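PDB 5AEG: sulfoquinovosidase from Escherichia coli, which hydrolyses sulfoquinovosyl diacylglycerides and simple sulfoquinovosides such as sulfoquinovosyl glycerol, releasing sulfoquinovose for use as a carbon and sulfur source through sulfoglycolysis. Local coordinates for residues L30-D35 with T68-S73; C38-S43 with W118-A123; G78-F83 with T92-A97; L104-N109 with K221-F226. All coordinates share one frame; numbering follows the deposited sequence.

Contact 1: L30-D35 with T68-S73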
loop_
_atom_site.group_PDB
_atom_site.type_symbol
_atom_site.label_atom_id
_atom_site.label_comp_id
_atom_site.label_asym_id
_atom_site.label_seq_id
_atom_site.Cartn_x
_atom_site.Cartn_y
_atom_site.Cartn_z
ATOM N N LEU A 30 -24.254 -12.966 -11.032
ATOM C CA LEU A 30 -24.487 -14.316 -10.464
ATOM C C LEU A 30 -25.276 -15.195 -11.418
ATOM O O LEU A 30 -26.217 -14.698 -12.081
ATOM C CB LEU A 30 -25.311 -14.217 -9.188
ATOM C CG LEU A 30 -24.871 -13.330 -8.057
ATOM C CD1 LEU A 30 -25.931 -13.233 -6.965
ATOM C CD2 LEU A 30 -23.582 -13.888 -7.445
ATOM N N THR A 31 -24.868 -16.450 -11.561
ATOM C CA THR A 31 -25.684 -17.493 -12.182
ATOM C C THR A 31 -25.615 -18.692 -11.264
ATOM O O THR A 31 -24.582 -18.957 -10.687
ATOM C CB THR A 31 -25.122 -18.022 -13.465
ATOM O OG1 THR A 31 -23.815 -18.496 -13.179
ATOM C CG2 THR A 31 -25.002 -16.949 -14.421
ATOM N N HIS A 32 -26.727 -19.393 -11.139
ATOM C CA HIS A 32 -26.900 -20.501 -10.183
ATOM C C HIS A 32 -27.847 -21.509 -10.793
ATOM O O HIS A 32 -28.929 -21.130 -11.229
ATOM C CB HIS A 32 -27.573 -20.013 -8.908
ATOM C CG HIS A 32 -27.902 -21.107 -7.943
ATOM N ND1 HIS A 32 -26.991 -21.588 -7.021
ATOM C CD2 HIS A 32 -29.041 -21.808 -7.728
ATOM C CE1 HIS A 32 -27.540 -22.550 -6.298
ATOM N NE2 HIS A 32 -28.787 -22.697 -6.696
ATOM N N SER A 33 -27.481 -22.763 -10.794
ATOM C CA SER A 33 -28.478 -23.819 -10.926
ATOM C C SER A 33 -28.107 -24.919 -9.969
ATOM O O SER A 33 -27.009 -24.873 -9.322
ATOM C CB SER A 33 -28.451 -24.367 -12.341
ATOM O OG SER A 33 -27.177 -24.948 -12.586
ATOM N N LYS A 34 -28.997 -25.909 -9.878
ATOM C CA LYS A 34 -28.755 -27.113 -9.065
ATOM C C LYS A 34 -27.487 -27.743 -9.494
ATOM O O LYS A 34 -26.691 -28.113 -8.673
ATOM C CB LYS A 34 -29.893 -28.151 -9.171
ATOM C CG LYS A 34 -30.755 -28.273 -7.920
ATOM C CD LYS A 34 -31.053 -29.748 -7.583
ATOM C CE LYS A 34 -32.201 -29.918 -6.583
ATOM N NZ LYS A 34 -31.889 -30.653 -5.312
ATOM N N ASP A 35 -27.226 -27.753 -10.790
ATOM C CA ASP A 35 -25.979 -28.349 -11.370
ATOM C C ASP A 35 -24.743 -27.486 -11.307
ATOM O O ASP A 35 -23.639 -28.038 -11.323
ATOM C CB ASP A 35 -26.172 -28.649 -12.861
ATOM C CG ASP A 35 -27.451 -29.403 -13.125
ATOM O OD1 ASP A 35 -27.416 -30.647 -12.965
ATOM O OD2 ASP A 35 -28.485 -28.738 -13.419
ATOM N N THR A 68 -27.239 -26.174 -3.300
ATOM C CA THR A 68 -27.761 -26.363 -4.635
ATOM C C THR A 68 -29.212 -25.828 -4.789
ATOM O O THR A 68 -29.639 -25.424 -5.900
ATOM C CB THR A 68 -27.760 -27.826 -4.975
ATOM O OG1 THR A 68 -28.485 -28.531 -3.961
ATOM C CG2 THR A 68 -26.321 -28.387 -5.072
ATOM N N ASP A 69 -29.960 -25.772 -3.693
ATOM C CA ASP A 69 -31.384 -25.404 -3.782
ATOM C C ASP A 69 -31.597 -23.968 -3.436
ATOM O O ASP A 69 -31.007 -23.434 -2.477
ATOM C CB ASP A 69 -32.231 -26.237 -2.788
ATOM C CG ASP A 69 -32.036 -27.724 -2.932
ATOM O OD1 ASP A 69 -31.563 -28.172 -4.004
ATOM O OD2 ASP A 69 -32.285 -28.463 -1.945
ATOM N N ALA A 70 -32.448 -23.283 -4.205
ATOM C CA ALA A 70 -32.755 -21.899 -3.925
ATOM C C ALA A 70 -34.258 -21.608 -4.063
ATOM O O ALA A 70 -34.851 -22.002 -5.047
ATOM C CB ALA A 70 -32.010 -21.003 -4.885
ATOM N N ILE A 71 -34.801 -20.871 -3.099
ATOM C CA ILE A 71 -36.152 -20.298 -3.191
ATOM C C ILE A 71 -36.051 -18.795 -3.079
ATOM O O ILE A 71 -35.468 -18.245 -2.121
ATOM C CB ILE A 71 -37.045 -20.779 -2.053
ATOM C CG1 ILE A 71 -37.185 -22.291 -2.102
ATOM C CG2 ILE A 71 -38.448 -20.124 -2.141
ATOM C CD1 ILE A 71 -37.906 -22.863 -0.879
ATOM N N VAL A 72 -36.656 -18.141 -4.051
ATOM C CA VAL A 72 -36.624 -16.686 -4.171
ATOM C C VAL A 72 -37.930 -16.066 -3.742
ATOM O O VAL A 72 -38.977 -16.520 -4.174
ATOM C CB VAL A 72 -36.394 -16.302 -5.638
ATOM C CG1 VAL A 72 -36.272 -14.784 -5.785
ATOM C CG2 VAL A 72 -35.150 -17.011 -6.170
ATOM N N SER A 73 -37.882 -15.083 -2.863
ATOM C CA SER A 73 -38.961 -14.135 -2.694
ATOM C C SER A 73 -38.584 -12.688 -3.114
ATOM O O SER A 73 -37.390 -12.276 -3.018
ATOM C CB SER A 73 -39.377 -14.123 -1.246
ATOM O OG SER A 73 -38.263 -13.986 -0.385
#
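Asp69 OD1 is gripped by two donors, Lys34 NZ from across the contact at 2.8 Å and Thr68 OG1 from the preceding residue at 3.1 Å. The lysine comes in on the syn side, 24° out of the carboxylate plane, and makes a salt bridge; the threonine hydroxyl instead sits above that plane, so the oxygen is pinned from two directions. The Lys34 chain bends at chi2 and chi4, which carries CE up as well as NZ (Lys34 CE to Asp69 OD1 3.2 Å). Lower on the same chain, CG lies 3.7 Å from Thr68 O, while Thr68 CG2 packs against Lys34 O. The contact lies at the surface of the N-terminal beta-rich region, where the end of strand 27-32, an outer strand of a small three-stranded antiparallel sheet, meets the long strand 56-74. His32 makes the second polar link. Its CG stands anti to the backbone N (chi1 174°), which sends the imidazole across to the other strand, and His32 NE2 donates to Thr68 O at 3.0 Å. This bond is bent, at 140°, and the donor stands well above the carbonyl plane. Ala70 CB lies 4.1 Å from His32 NE2. ND1 takes a weak hydrogen bond from Cys38 N, a pairing consistent with a neutral ring; Phe83 meets the imidazole edge-to-face, and the ring of Phe20 lies against it at a shallow angle.

Contact 2: C38-S43 with W118-A123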
loop_
_atom_site.group_PDB
_atom_site.type_symbol
_atom_site.label_atom_id
_atom_site.label_comp_id
_atom_site.label_asym_id
_atom_site.label_seq_id
_atom_site.Cartn_x
_atom_site.Cartn_y
_atom_site.Cartn_z
ATOM N N CYS A 38 -23.693 -21.341 -7.131
ATOM C CA CYS A 38 -22.898 -20.189 -6.943
ATOM C C CYS A 38 -22.434 -20.126 -5.516
ATOM O O CYS A 38 -21.531 -19.309 -5.205
ATOM C CB CYS A 38 -23.681 -18.939 -7.273
ATOM S SG CYS A 38 -24.960 -18.341 -6.164
ATOM N N LEU A 39 -22.983 -20.993 -4.637
ATOM C CA LEU A 39 -22.681 -20.849 -3.188
ATOM C C LEU A 39 -22.424 -22.129 -2.477
ATOM O O LEU A 39 -23.128 -23.122 -2.699
ATOM C CB LEU A 39 -23.731 -20.038 -2.504
ATOM C CG LEU A 39 -23.726 -19.841 -1.009
ATOM C CD1 LEU A 39 -22.568 -18.934 -0.539
ATOM C CD2 LEU A 39 -24.998 -19.217 -0.534
ATOM N N TRP A 40 -21.290 -22.155 -1.726
ATOM C CA TRP A 40 -20.954 -23.222 -0.817
ATOM C C TRP A 40 -20.734 -22.607 0.568
ATOM O O TRP A 40 -20.240 -21.483 0.705
ATOM C CB TRP A 40 -19.648 -23.977 -1.218
ATOM C CG TRP A 40 -19.592 -24.757 -2.463
ATOM C CD1 TRP A 40 -19.455 -26.071 -2.550
ATOM C CD2 TRP A 40 -19.618 -24.259 -3.812
ATOM N NE1 TRP A 40 -19.360 -26.475 -3.852
ATOM C CE2 TRP A 40 -19.510 -25.378 -4.663
ATOM C CE3 TRP A 40 -19.752 -22.990 -4.373
ATOM C CZ2 TRP A 40 -19.511 -25.280 -6.058
ATOM C CZ3 TRP A 40 -19.753 -22.857 -5.751
ATOM C CH2 TRP A 40 -19.592 -23.997 -6.590
ATOM N N ILE A 41 -21.156 -23.315 1.623
ATOM C CA ILE A 41 -20.848 -22.947 2.978
ATOM C C ILE A 41 -20.264 -24.156 3.737
ATOM O O ILE A 41 -20.378 -25.293 3.333
ATOM C CB ILE A 41 -22.027 -22.316 3.726
ATOM C CG1 ILE A 41 -23.154 -23.339 4.048
ATOM C CG2 ILE A 41 -22.650 -21.241 2.860
ATOM C CD1 ILE A 41 -24.202 -22.785 5.032
ATOM N N GLY A 42 -19.694 -23.883 4.883
ATOM C CA GLY A 42 -19.124 -24.954 5.658
ATOM C C GLY A 42 -18.408 -24.425 6.866
ATOM O O GLY A 42 -18.752 -23.404 7.408
ATOM N N SER A 43 -17.356 -25.111 7.255
ATOM C CA SER A 43 -16.648 -24.704 8.420
ATOM C C SER A 43 -15.190 -25.158 8.399
ATOM O O SER A 43 -14.789 -26.093 7.715
ATOM C CB SER A 43 -17.278 -25.228 9.728
ATOM O OG SER A 43 -17.134 -26.655 9.745
ATOM N N TRP A 118 -17.972 -19.826 0.292
ATOM C CA TRP A 118 -17.378 -19.688 -1.052
ATOM C C TRP A 118 -18.450 -19.193 -1.985
ATOM O O TRP A 118 -19.508 -19.851 -2.105
ATOM C CB TRP A 118 -16.846 -20.989 -1.585
ATOM C CG TRP A 118 -15.796 -21.695 -0.808
ATOM C CD1 TRP A 118 -14.434 -21.783 -1.158
ATOM C CD2 TRP A 118 -15.933 -22.440 0.425
ATOM N NE1 TRP A 118 -13.768 -22.507 -0.213
ATOM C CE2 TRP A 118 -14.641 -22.946 0.754
ATOM C CE3 TRP A 118 -17.001 -22.763 1.249
ATOM C CZ2 TRP A 118 -14.415 -23.757 1.847
ATOM C CZ3 TRP A 118 -16.774 -23.533 2.344
ATOM C CH2 TRP A 118 -15.479 -24.041 2.640
ATOM N N LEU A 119 -18.240 -18.035 -2.636
ATOM C CA LEU A 119 -19.197 -17.473 -3.539
ATOM C C LEU A 119 -18.566 -17.261 -4.872
ATOM O O LEU A 119 -17.492 -16.656 -4.928
ATOM C CB LEU A 119 -19.681 -16.154 -2.972
ATOM C CG LEU A 119 -20.618 -15.320 -3.865
ATOM C CD1 LEU A 119 -22.038 -15.925 -3.939
ATOM C CD2 LEU A 119 -20.734 -13.901 -3.322
ATOM N N ARG A 120 -19.205 -17.762 -5.940
ATOM C CA ARG A 120 -18.773 -17.525 -7.316
ATOM C C ARG A 120 -19.550 -16.392 -7.985
ATOM O O ARG A 120 -20.811 -16.314 -8.006
ATOM C CB ARG A 120 -18.752 -18.796 -8.201
ATOM C CG ARG A 120 -18.008 -19.964 -7.625
ATOM C CD ARG A 120 -17.956 -21.149 -8.534
ATOM N NE ARG A 120 -17.011 -22.110 -8.017
ATOM C CZ ARG A 120 -16.776 -23.276 -8.617
ATOM N NH1 ARG A 120 -17.436 -23.617 -9.698
ATOM N NH2 ARG A 120 -15.899 -24.110 -8.132
ATOM N N LEU A 121 -18.771 -15.492 -8.555
ATOM C CA LEU A 121 -19.221 -14.463 -9.401
ATOM C C LEU A 121 -18.989 -14.819 -10.857
ATOM O O LEU A 121 -17.956 -15.340 -11.250
ATOM C CB LEU A 121 -18.526 -13.113 -9.090
ATOM C CG LEU A 121 -18.554 -12.647 -7.637
ATOM C CD1 LEU A 121 -17.819 -11.313 -7.551
ATOM C CD2 LEU A 121 -19.957 -12.479 -7.131
ATOM N N ALA A 122 -19.982 -14.567 -11.708
ATOM C CA ALA A 122 -19.835 -14.908 -13.096
ATOM C C ALA A 122 -18.657 -13.988 -13.678
ATOM O O ALA A 122 -18.511 -12.859 -13.253
ATOM C CB ALA A 122 -21.124 -14.614 -13.847
ATOM N N ALA A 123 -17.939 -14.507 -14.631
ATOM C CA ALA A 123 -16.960 -13.760 -15.374
ATOM C C ALA A 123 -16.817 -14.194 -16.792
ATOM O O ALA A 123 -17.260 -15.270 -17.137
ATOM C CB ALA A 123 -15.595 -13.945 -14.684
#
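Arg120, its CG anti to its carbonyl carbon and its chain extended from CG to NE, lies along the Trp40 ring, whose own chi1 of -65° brings CH2 over the guanidinium. Trp40 CH2 stands 3.4 Å above the plane of the Arg120 guanidinium, over its centre, with ring and guanidinium planes 42° apart. The aliphatic part joins in, Arg120 CD lying 3.7 Å from Trp40 CZ3. The indole of Trp118 turns its edge to the other strand: Trp118 CE3 meets Trp40 O at 3.5 Å, and CZ3 reaches the backbone at Ile41 C and Gly42 N. Trp118 CE3 also makes an apolar contact with Trp40 CB at 3.8 Å. Trp40 and Trp118 are a hydrogen-bonded antiparallel pair, with Trp118 N to Trp40 O at 2.8 Å and Trp40 N to Trp118 O at 2.9 Å. Two residues along, Arg120 N binds Cys38 O at 2.9 Å. Leu39 and Leu119, the non-hydrogen-bonded pair, project to the other face. Arg120 NE is held by a salt bridge to Glu214, Tyr212 makes a cation-pi contact with the same side chain, and Lys64 makes one with each tryptophan. Strand 39-49 thus lies between strands 116-122 and 56-74, with strand 212-217 on the far flank of 116-122, while Leu39 faces Leu107 of strand 103-109 in the beta-sandwich core.

Contact 3: G78-F83 with T92-A97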
loop_
_atom_site.group_PDB
_atom_site.type_symbol
_atom_site.label_atom_id
_atom_site.label_comp_id
_atom_site.label_asym_id
_atom_site.label_seq_id
_atom_site.Cartn_x
_atom_site.Cartn_y
_atom_site.Cartn_z
ATOM N N GLY A 78 -35.481 -5.488 -2.614
ATOM C CA GLY A 78 -35.169 -6.194 -3.860
ATOM C C GLY A 78 -35.590 -7.657 -3.802
ATOM O O GLY A 78 -36.798 -7.962 -3.951
ATOM N N TRP A 79 -34.626 -8.543 -3.522
ATOM C CA TRP A 79 -34.856 -9.976 -3.513
ATOM C C TRP A 79 -34.200 -10.645 -2.354
ATOM O O TRP A 79 -33.129 -10.243 -1.904
ATOM C CB TRP A 79 -34.353 -10.634 -4.775
ATOM C CG TRP A 79 -35.130 -10.341 -5.997
ATOM C CD1 TRP A 79 -36.201 -11.049 -6.502
ATOM C CD2 TRP A 79 -34.902 -9.267 -6.897
ATOM N NE1 TRP A 79 -36.623 -10.485 -7.676
ATOM C CE2 TRP A 79 -35.853 -9.382 -7.939
ATOM C CE3 TRP A 79 -33.985 -8.214 -6.929
ATOM C CZ2 TRP A 79 -35.903 -8.496 -9.004
ATOM C CZ3 TRP A 79 -34.039 -7.321 -7.990
ATOM C CH2 TRP A 79 -34.998 -7.474 -9.021
ATOM N N LEU A 80 -34.816 -11.728 -1.917
ATOM C CA LEU A 80 -34.292 -12.590 -0.853
ATOM C C LEU A 80 -34.213 -14.001 -1.380
ATOM O O LEU A 80 -35.234 -14.564 -1.777
ATOM C CB LEU A 80 -35.134 -12.489 0.406
ATOM C CG LEU A 80 -34.715 -13.400 1.581
ATOM C CD1 LEU A 80 -33.335 -13.037 2.101
ATOM C CD2 LEU A 80 -35.742 -13.284 2.697
ATOM N N ILE A 81 -32.981 -14.539 -1.485
ATOM C CA ILE A 81 -32.740 -15.924 -1.873
ATOM C C ILE A 81 -32.430 -16.789 -0.654
ATOM O O ILE A 81 -31.505 -16.495 0.136
ATOM C CB ILE A 81 -31.646 -16.031 -2.926
ATOM C CG1 ILE A 81 -31.945 -15.028 -4.027
ATOM C CG2 ILE A 81 -31.600 -17.411 -3.461
ATOM C CD1 ILE A 81 -31.021 -15.064 -5.210
ATOM N N HIS A 82 -33.275 -17.799 -0.468
ATOM C CA HIS A 82 -33.024 -18.849 0.520
ATOM C C HIS A 82 -32.250 -19.960 -0.122
ATOM O O HIS A 82 -32.777 -20.691 -0.960
ATOM C CB HIS A 82 -34.304 -19.396 1.093
ATOM C CG HIS A 82 -35.077 -18.408 1.879
ATOM N ND1 HIS A 82 -34.949 -18.290 3.247
ATOM C CD2 HIS A 82 -36.033 -17.519 1.504
ATOM C CE1 HIS A 82 -35.763 -17.341 3.679
ATOM N NE2 HIS A 82 -36.437 -16.865 2.642
ATOM N N PHE A 83 -30.971 -20.101 0.239
ATOM C CA PHE A 83 -30.211 -21.256 -0.299
ATOM C C PHE A 83 -30.215 -22.389 0.732
ATOM O O PHE A 83 -30.124 -22.145 1.927
ATOM C CB PHE A 83 -28.705 -20.886 -0.557
ATOM C CG PHE A 83 -28.485 -19.973 -1.708
ATOM C CD1 PHE A 83 -28.326 -20.453 -2.951
ATOM C CD2 PHE A 83 -28.397 -18.623 -1.499
ATOM C CE1 PHE A 83 -28.083 -19.628 -4.031
ATOM C CE2 PHE A 83 -28.118 -17.777 -2.549
ATOM C CZ PHE A 83 -27.992 -18.257 -3.798
ATOM N N THR A 92 -28.991 -17.281 3.691
ATOM C CA THR A 92 -29.840 -16.292 2.968
ATOM C C THR A 92 -28.973 -15.242 2.285
ATOM O O THR A 92 -27.936 -14.832 2.824
ATOM C CB THR A 92 -30.804 -15.526 3.871
ATOM O OG1 THR A 92 -30.039 -14.922 4.855
ATOM C CG2 THR A 92 -31.797 -16.467 4.574
ATOM N N LEU A 93 -29.380 -14.850 1.095
ATOM C CA LEU A 93 -28.723 -13.781 0.345
ATOM C C LEU A 93 -29.751 -12.741 0.030
ATOM O O LEU A 93 -30.745 -13.037 -0.665
ATOM C CB LEU A 93 -28.124 -14.338 -0.948
ATOM C CG LEU A 93 -27.563 -13.274 -1.919
ATOM C CD1 LEU A 93 -26.360 -12.591 -1.261
ATOM C CD2 LEU A 93 -27.231 -13.845 -3.258
ATOM N N ASN A 94 -29.594 -11.565 0.604
ATOM C CA ASN A 94 -30.381 -10.429 0.263
ATOM C C ASN A 94 -29.704 -9.608 -0.834
ATOM O O ASN A 94 -28.490 -9.278 -0.729
ATOM C CB ASN A 94 -30.613 -9.550 1.487
ATOM C CG ASN A 94 -32.051 -9.126 1.585
ATOM O OD1 ASN A 94 -32.826 -9.810 2.254
ATOM N ND2 ASN A 94 -32.448 -8.071 0.834
ATOM N N ILE A 95 -30.497 -9.229 -1.822
ATOM C CA ILE A 95 -30.069 -8.466 -2.995
ATOM C C ILE A 95 -30.901 -7.202 -3.020
ATOM O O ILE A 95 -32.184 -7.243 -2.964
ATOM C CB ILE A 95 -30.317 -9.229 -4.262
ATOM C CG1 ILE A 95 -29.584 -10.542 -4.238
ATOM C CG2 ILE A 95 -29.923 -8.435 -5.540
ATOM C CD1 ILE A 95 -29.855 -11.387 -5.483
ATOM N N SER A 96 -30.184 -6.079 -3.058
ATOM C CA SER A 96 -30.796 -4.755 -2.976
ATOM C C SER A 96 -29.905 -3.698 -3.654
ATOM O O SER A 96 -28.752 -4.008 -4.011
ATOM C CB SER A 96 -31.183 -4.419 -1.557
ATOM O OG SER A 96 -30.152 -3.944 -0.705
ATOM N N ALA A 97 -30.498 -2.560 -4.010
ATOM C CA ALA A 97 -29.759 -1.260 -4.193
ATOM C C ALA A 97 -29.477 -0.625 -2.800
ATOM O O ALA A 97 -30.274 -0.759 -1.863
ATOM C CB ALA A 97 -30.535 -0.300 -5.086
#
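A beta hairpin of strands 79-85 and 89-97, in the galactose mutarotase-like N-terminal domain, holds this contact, and its two arms are zipped by reciprocal backbone bonds at the hydrogen-bonded pairs Trp79-Ile95 and Ile81-Leu93. Ile81 N to Leu93 O and Ile95 N to Trp79 O both measure 2.8 Å. On the face bearing Phe83, that ring meets two aliphatic groups: Ile81 CG2 lies 3.6 Å above its plane, offset toward the rim, and Leu93 CB is at its edge in plane, 3.8 Å from CE2. Further along, the CD1 methyls of Ile81 and Ile95 touch at 3.9 Å. Leu80 and Asn94 cross on the opposite face; with Leu80 CG anti to its own N (chi1 177°), CD1 swings over to lie 3.3 Å from Asn94 OD1. An alanine in place of Asn94 removes the amide beside Leu80 CD1 and would probably open a gap there, setting that leucine branch free to turn. Near the hairpin's turn, His82 and Thr92 run side by side, with ND1 of the histidine 3.9 Å from the threonine CG2. Gly78, at the other end, brings its CA to 3.3 Å from Ile95 O. Strand 56-74 flanks the hairpin beside 79-85 and strand 103-109 flanks it beside 89-97, while Phe11 and Phe20 of the small N-terminal sheet cover the face carrying Ile81, with Phe11 stacked on Trp79.

Contact 4: L104-N109 with K221-F226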
loop_
_atom_site.group_PDB
_atom_site.type_symbol
_atom_site.label_atom_id
_atom_site.label_comp_id
_atom_site.label_asym_id
_atom_site.label_seq_id
_atom_site.Cartn_x
_atom_site.Cartn_y
_atom_site.Cartn_z
ATOM N N LEU A 104 -25.988 -4.040 -3.458
ATOM C CA LEU A 104 -25.619 -4.607 -2.118
ATOM C C LEU A 104 -26.005 -6.095 -2.028
ATOM O O LEU A 104 -27.210 -6.425 -2.271
ATOM C CB LEU A 104 -26.316 -3.814 -1.032
ATOM C CG LEU A 104 -26.156 -4.167 0.438
ATOM C CD1 LEU A 104 -24.683 -4.018 0.793
ATOM C CD2 LEU A 104 -27.011 -3.278 1.357
ATOM N N LEU A 105 -25.011 -7.024 -1.827
ATOM C CA LEU A 105 -25.287 -8.443 -1.558
ATOM C C LEU A 105 -24.976 -8.719 -0.121
ATOM O O LEU A 105 -23.874 -8.416 0.368
ATOM C CB LEU A 105 -24.496 -9.401 -2.446
ATOM C CG LEU A 105 -24.562 -9.274 -3.954
ATOM C CD1 LEU A 105 -23.811 -10.477 -4.568
ATOM C CD2 LEU A 105 -25.990 -9.232 -4.467
ATOM N N GLU A 106 -25.943 -9.263 0.607
ATOM C CA GLU A 106 -25.765 -9.507 2.035
ATOM C C GLU A 106 -26.033 -10.980 2.294
ATOM O O GLU A 106 -27.193 -11.436 2.213
ATOM C CB GLU A 106 -26.722 -8.655 2.863
ATOM C CG GLU A 106 -26.412 -7.182 2.900
ATOM C CD GLU A 106 -27.611 -6.393 3.412
ATOM O OE1 GLU A 106 -28.672 -6.446 2.753
ATOM O OE2 GLU A 106 -27.498 -5.768 4.465
ATOM N N LEU A 107 -24.983 -11.710 2.681
ATOM C CA LEU A 107 -25.061 -13.147 2.857
ATOM C C LEU A 107 -25.007 -13.444 4.334
ATOM O O LEU A 107 -24.133 -12.935 5.041
ATOM C CB LEU A 107 -23.870 -13.771 2.195
ATOM C CG LEU A 107 -24.064 -14.858 1.224
ATOM C CD1 LEU A 107 -22.703 -15.117 0.549
ATOM C CD2 LEU A 107 -24.620 -16.060 1.960
ATOM N N GLN A 108 -25.913 -14.298 4.827
ATOM C CA GLN A 108 -25.839 -14.747 6.206
ATOM C C GLN A 108 -26.090 -16.264 6.323
ATOM O O GLN A 108 -27.132 -16.732 5.910
ATOM C CB GLN A 108 -26.804 -13.903 7.056
ATOM C CG GLN A 108 -26.920 -14.285 8.542
ATOM C CD GLN A 108 -25.588 -14.152 9.313
ATOM O OE1 GLN A 108 -25.107 -13.046 9.578
ATOM N NE2 GLN A 108 -24.954 -15.295 9.638
ATOM N N ASN A 109 -25.119 -17.024 6.840
ATOM C CA ASN A 109 -25.237 -18.452 6.957
ATOM C C ASN A 109 -26.228 -18.716 8.134
ATOM O O ASN A 109 -26.347 -17.879 9.042
ATOM C CB ASN A 109 -23.915 -19.134 7.232
ATOM C CG ASN A 109 -23.009 -19.152 6.020
ATOM O OD1 ASN A 109 -23.413 -18.759 4.936
ATOM N ND2 ASN A 109 -21.757 -19.628 6.207
ATOM N N LYS A 221 -20.838 -14.670 7.567
ATOM C CA LYS A 221 -21.620 -13.680 6.877
ATOM C C LYS A 221 -20.715 -12.925 5.933
ATOM O O LYS A 221 -19.485 -12.914 6.106
ATOM C CB LYS A 221 -22.235 -12.723 7.885
ATOM C CG LYS A 221 -21.284 -11.732 8.577
ATOM C CD LYS A 221 -21.837 -11.146 9.892
ATOM C CE LYS A 221 -21.669 -9.635 10.053
ATOM N NZ LYS A 221 -20.279 -9.083 10.083
ATOM N N ALA A 222 -21.306 -12.315 4.927
ATOM C CA ALA A 222 -20.547 -11.452 4.011
ATOM C C ALA A 222 -21.394 -10.346 3.465
ATOM O O ALA A 222 -22.575 -10.559 3.152
ATOM C CB ALA A 222 -20.027 -12.289 2.900
ATOM N N THR A 223 -20.793 -9.180 3.283
ATOM C CA THR A 223 -21.452 -8.067 2.624
ATOM C C THR A 223 -20.564 -7.565 1.496
ATOM O O THR A 223 -19.401 -7.177 1.776
ATOM C CB THR A 223 -21.628 -6.934 3.607
ATOM O OG1 THR A 223 -22.477 -7.383 4.694
ATOM C CG2 THR A 223 -22.251 -5.762 2.914
ATOM N N LEU A 224 -21.098 -7.577 0.283
ATOM C CA LEU A 224 -20.378 -7.147 -0.918
ATOM C C LEU A 224 -21.142 -5.997 -1.593
ATOM O O LEU A 224 -22.364 -6.043 -1.695
ATOM C CB LEU A 224 -20.296 -8.287 -1.930
ATOM C CG LEU A 224 -19.739 -9.617 -1.466
ATOM C CD1 LEU A 224 -20.836 -10.480 -0.808
ATOM C CD2 LEU A 224 -19.059 -10.348 -2.615
ATOM N N ARG A 225 -20.432 -5.021 -2.115
ATOM C CA ARG A 225 -21.057 -3.881 -2.804
ATOM C C ARG A 225 -20.419 -3.748 -4.140
ATOM O O ARG A 225 -19.206 -3.938 -4.261
ATOM C CB ARG A 225 -20.752 -2.600 -2.083
ATOM C CG ARG A 225 -21.627 -2.304 -0.870
ATOM C CD ARG A 225 -20.925 -1.212 -0.033
ATOM N NE ARG A 225 -20.968 -1.559 1.366
ATOM C CZ ARG A 225 -22.053 -1.422 2.097
ATOM N NH1 ARG A 225 -23.134 -0.883 1.560
ATOM N NH2 ARG A 225 -22.047 -1.806 3.346
ATOM N N PHE A 226 -21.218 -3.393 -5.153
ATOM C CA PHE A 226 -20.725 -3.214 -6.533
ATOM C C PHE A 226 -21.235 -1.894 -7.095
ATOM O O PHE A 226 -22.381 -1.406 -6.735
ATOM C CB PHE A 226 -21.175 -4.292 -7.490
ATOM C CG PHE A 226 -20.879 -5.688 -7.087
ATOM C CD1 PHE A 226 -21.533 -6.274 -6.014
ATOM C CD2 PHE A 226 -19.991 -6.458 -7.824
ATOM C CE1 PHE A 226 -21.302 -7.569 -5.686
ATOM C CE2 PHE A 226 -19.760 -7.770 -7.509
ATOM C CZ PHE A 226 -20.422 -8.330 -6.414
HETATM O O HOH W 1 -24.397 -10.061 5.419
#
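Leu105 meets strand 221-228 from its root outward: CB touches Leu224 CD1 at 4.2 Å, CG lies 4.1 Å from Phe226 CE1, and CD1 ends 4.0 Å from that same ring carbon. The next inward pair, Leu107 and Ala222, is smaller, CB facing CB. Behind both pairs the antiparallel backbones exchange reciprocal bonds, among them Leu107 N to Ala222 O at 2.7 Å and nearly straight (176°). The opposite face is more polar. There Leu104 CD1 lies over one face of the Arg225 guanidinium, 3.5 Å above the plane and toward its rim, and also touches Thr223 CG2. Arg225 NH2 is anchored by a salt bridge to Asp198. At the far end, Gln108 bends at chi2 (61°), which folds its amide back over Lys221: OE1 comes to 3.3 Å from Lys221 CB, while NE2 donates in the amide plane to Asn109 O at 3.0 Å and is also bonded to Asp220. Replacing Gln108 by leucine would probably leave Asn109 O and Asp220 without their amide donor and the end of the strand less firmly tied. A water donates to Leu107 O and makes a weak bond to Thr223 OG1. Strand 103-109 thus passes between strands 221-228 and 89-97, with Leu105 packed beside Leu93 and Ile95 of the latter, while Leu107 presses on the other layer of the sandwich, against Leu39 of strand 39-49 and Ile117 of strand 116-122, as Leu224 and Phe226 do against Leu119 and Leu121.

All four contacts belong to the N-terminal beta-sandwich region and lie away from the sulfoquinovoside site and the nucleophile Asp405, which belongs to the TIM-barrel domain. Contacts 3 and 4 are closest, their centres about 9 Å apart, since strands 89-97 and 103-109 are neighbours joined by Asn94 O and Glu106 N at 2.9 Å. Contact 1, about 11 Å from contact 3, adds strand 56-74 on the other side through Ile71 O and His82 N (2.8 Å). Contact 2, about 12 Å from both contacts 1 and 4, supplies the facing layer: Leu119 CD2 meets Leu224 CD2 at 4.0 Å, and Cys38 SG meets Phe83 CZ at 3.8 Å.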